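Local coordinates for fusolin (PDB 4OW5), which forms the crystalline viral spindles that enhance entomopoxvirus virulence and, as a chitin-binding relative of lytic polysaccharide monooxygenases, probably acts on chitin in the insect host, at residues His1-Phe6 with Cys139-His144. Sequence-based numbering, arbitrary orientation.
Sequences HGYITF and CPTAIH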
loop_
_atom_site.group_PDB
_atom_site.type_symbol
_atom_site.label_atom_id
_atom_site.label_comp_id
_atom_site.label_asym_id
_atom_site.label_seq_id
_atom_site.Cartn_x
_atom_site.Cartn_y
_atom_site.Cartn_z
ATOM N N HIS A 1 27.478 20.231 6.819
ATOM C CA HIS A 1 26.110 20.320 7.340
ATOM C C HIS A 1 25.130 20.360 6.190
ATOM O O HIS A 1 25.347 21.018 5.168
ATOM C CB HIS A 1 25.893 21.523 8.239
ATOM C CG HIS A 1 26.391 21.351 9.643
ATOM N ND1 HIS A 1 27.695 21.003 9.915
ATOM C CD2 HIS A 1 25.742 21.535 10.811
ATOM C CE1 HIS A 1 27.796 20.977 11.233
ATOM N NE2 HIS A 1 26.661 21.357 11.806
ATOM N N GLY A 2 24.040 19.668 6.374
ATOM C CA GLY A 2 23.036 19.564 5.332
ATOM C C GLY A 2 22.061 18.447 5.559
ATOM O O GLY A 2 22.122 17.747 6.572
ATOM N N TYR A 3 21.137 18.319 4.622
ATOM C CA TYR A 3 20.055 17.356 4.662
ATOM C C TYR A 3 19.552 17.052 3.238
ATOM O O TYR A 3 19.804 17.814 2.301
ATOM C CB TYR A 3 18.893 17.853 5.554
ATOM C CG TYR A 3 18.522 19.307 5.346
ATOM C CD1 TYR A 3 17.932 19.735 4.163
ATOM C CD2 TYR A 3 18.868 20.279 6.289
ATOM C CE1 TYR A 3 17.743 21.083 3.897
ATOM C CE2 TYR A 3 18.604 21.632 6.062
ATOM C CZ TYR A 3 18.063 22.026 4.852
ATOM O OH TYR A 3 17.755 23.326 4.566
ATOM N N ILE A 4 18.871 15.923 3.096
ATOM C CA ILE A 4 18.264 15.513 1.826
ATOM C C ILE A 4 17.056 16.404 1.612
ATOM O O ILE A 4 16.226 16.477 2.518
ATOM C CB ILE A 4 17.818 14.032 1.726
ATOM C CG1 ILE A 4 18.743 13.024 2.432
ATOM C CG2 ILE A 4 17.608 13.645 0.254
ATOM C CD1 ILE A 4 17.956 11.680 2.755
ATOM N N THR A 5 16.955 17.069 0.442
ATOM C CA THR A 5 15.788 17.878 0.089
ATOM C C THR A 5 14.927 17.127 -0.893
ATOM O O THR A 5 13.734 17.382 -0.935
ATOM C CB THR A 5 16.132 19.254 -0.398
ATOM O OG1 THR A 5 17.167 19.161 -1.365
ATOM C CG2 THR A 5 16.491 20.173 0.748
ATOM N N PHE A 6 15.481 16.218 -1.669
ATOM C CA PHE A 6 14.632 15.399 -2.556
ATOM C C PHE A 6 15.195 13.999 -2.686
ATOM O O PHE A 6 16.287 13.880 -3.229
ATOM C CB PHE A 6 14.444 16.001 -3.959
ATOM C CG PHE A 6 13.383 15.215 -4.691
ATOM C CD1 PHE A 6 12.065 15.256 -4.272
ATOM C CD2 PHE A 6 13.723 14.316 -5.695
ATOM C CE1 PHE A 6 11.120 14.401 -4.802
ATOM C CE2 PHE A 6 12.744 13.520 -6.306
ATOM C CZ PHE A 6 11.440 13.584 -5.858
ATOM N N CYS A 139 21.022 19.081 0.056
ATOM C CA CYS A 139 21.163 20.496 0.349
ATOM C C CYS A 139 22.262 20.736 1.380
ATOM O O CYS A 139 22.030 20.513 2.572
ATOM C CB CYS A 139 19.818 21.025 0.833
ATOM S SG CYS A 139 19.758 22.804 1.153
ATOM N N PRO A 140 23.456 21.230 0.968
ATOM C CA PRO A 140 24.497 21.514 1.968
ATOM C C PRO A 140 24.299 22.913 2.524
ATOM O O PRO A 140 24.305 23.873 1.763
ATOM C CB PRO A 140 25.786 21.405 1.164
ATOM C CG PRO A 140 25.390 21.872 -0.227
ATOM C CD PRO A 140 23.917 21.578 -0.395
ATOM N N THR A 141 24.068 23.037 3.827
ATOM C CA THR A 141 23.954 24.352 4.434
ATOM C C THR A 141 25.379 24.920 4.638
ATOM O O THR A 141 25.540 26.132 4.737
ATOM C CB THR A 141 23.133 24.290 5.705
ATOM O OG1 THR A 141 23.779 23.468 6.656
ATOM C CG2 THR A 141 21.727 23.775 5.452
ATOM N N ALA A 142 26.391 24.034 4.781
ATOM C CA ALA A 142 27.807 24.384 4.849
ATOM C C ALA A 142 28.527 23.533 3.833
ATOM O O ALA A 142 28.389 22.310 3.852
ATOM C CB ALA A 142 28.373 24.141 6.222
ATOM N N ILE A 143 29.325 24.151 2.990
ATOM C CA ILE A 143 30.052 23.435 1.940
ATOM C C ILE A 143 31.289 22.738 2.509
ATOM O O ILE A 143 32.147 23.382 3.097
ATOM C CB ILE A 143 30.424 24.394 0.777
ATOM C CG1 ILE A 143 29.158 25.031 0.136
ATOM C CG2 ILE A 143 31.261 23.651 -0.283
ATOM C CD1 ILE A 143 28.235 24.036 -0.529
ATOM N N HIS A 144 31.398 21.436 2.289
ATOM C CA HIS A 144 32.565 20.655 2.703
ATOM C C HIS A 144 33.003 19.726 1.605
ATOM O O HIS A 144 32.225 18.886 1.132
ATOM C CB HIS A 144 32.371 19.820 3.970
ATOM C CG HIS A 144 31.923 20.590 5.159
ATOM N ND1 HIS A 144 32.680 21.629 5.703
ATOM C CD2 HIS A 144 30.788 20.463 5.872
ATOM C CE1 HIS A 144 31.954 22.105 6.703
ATOM N NE2 HIS A 144 30.811 21.462 6.820
#
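H1 and H144, the two histidines of fusolin's LPMO-type histidine brace, are brought together where strand 2-6 runs antiparallel to the end of strand 131-140. Y3 and C139 form the hydrogen-bonded pair, with C139 N to Y3 O at 2.9 Å and Y3 N to C139 O at 3.1 Å; G2 and P140 make the adjoining non-hydrogen-bonded pair. Glycine at this position lets the strands approach closely, with G2 CA against C139 O. Beyond P140 the chain turns, and H1 O becomes the anchor: T141 N approaches it at 2.7 Å from above the carbonyl plane, while A142 N, on the same face, gives a straighter bond of 3.2 Å (171° at the hydrogen). T141 OG1 adds a weak third bond to that oxygen and is also bonded to N67.

One face of the sheet carries Y3 and C139. With chi1 of 44° placing CG between the backbone N and carbonyl carbon, the Y3 ring stands up on this face, with C139 O over one of its own faces: CE1 meets C139 CB, T141 CG2 touches CE2 at 3.8 Å, and C139 SG sits obliquely, 4.7 Å from the ring centroid. That sulfur is tied to C189 by a disulfide, and T5 CG2, at the ring's edge and in its plane, packs tightly on C139 CB.

Past the turn, the H144 ring turns its edge to the terminal amine, CD2 lying 3.5 Å from H1 N. H1 ND1 and H144 NE2 stand 4.4 Å apart without a bound metal, while H1 NE2 bonds to E68. Copper and zinc have both been seen at these two histidines in this protein; as in other LPMOs, the N-terminal amine and two imidazoles form the histidine brace that typically holds a single copper.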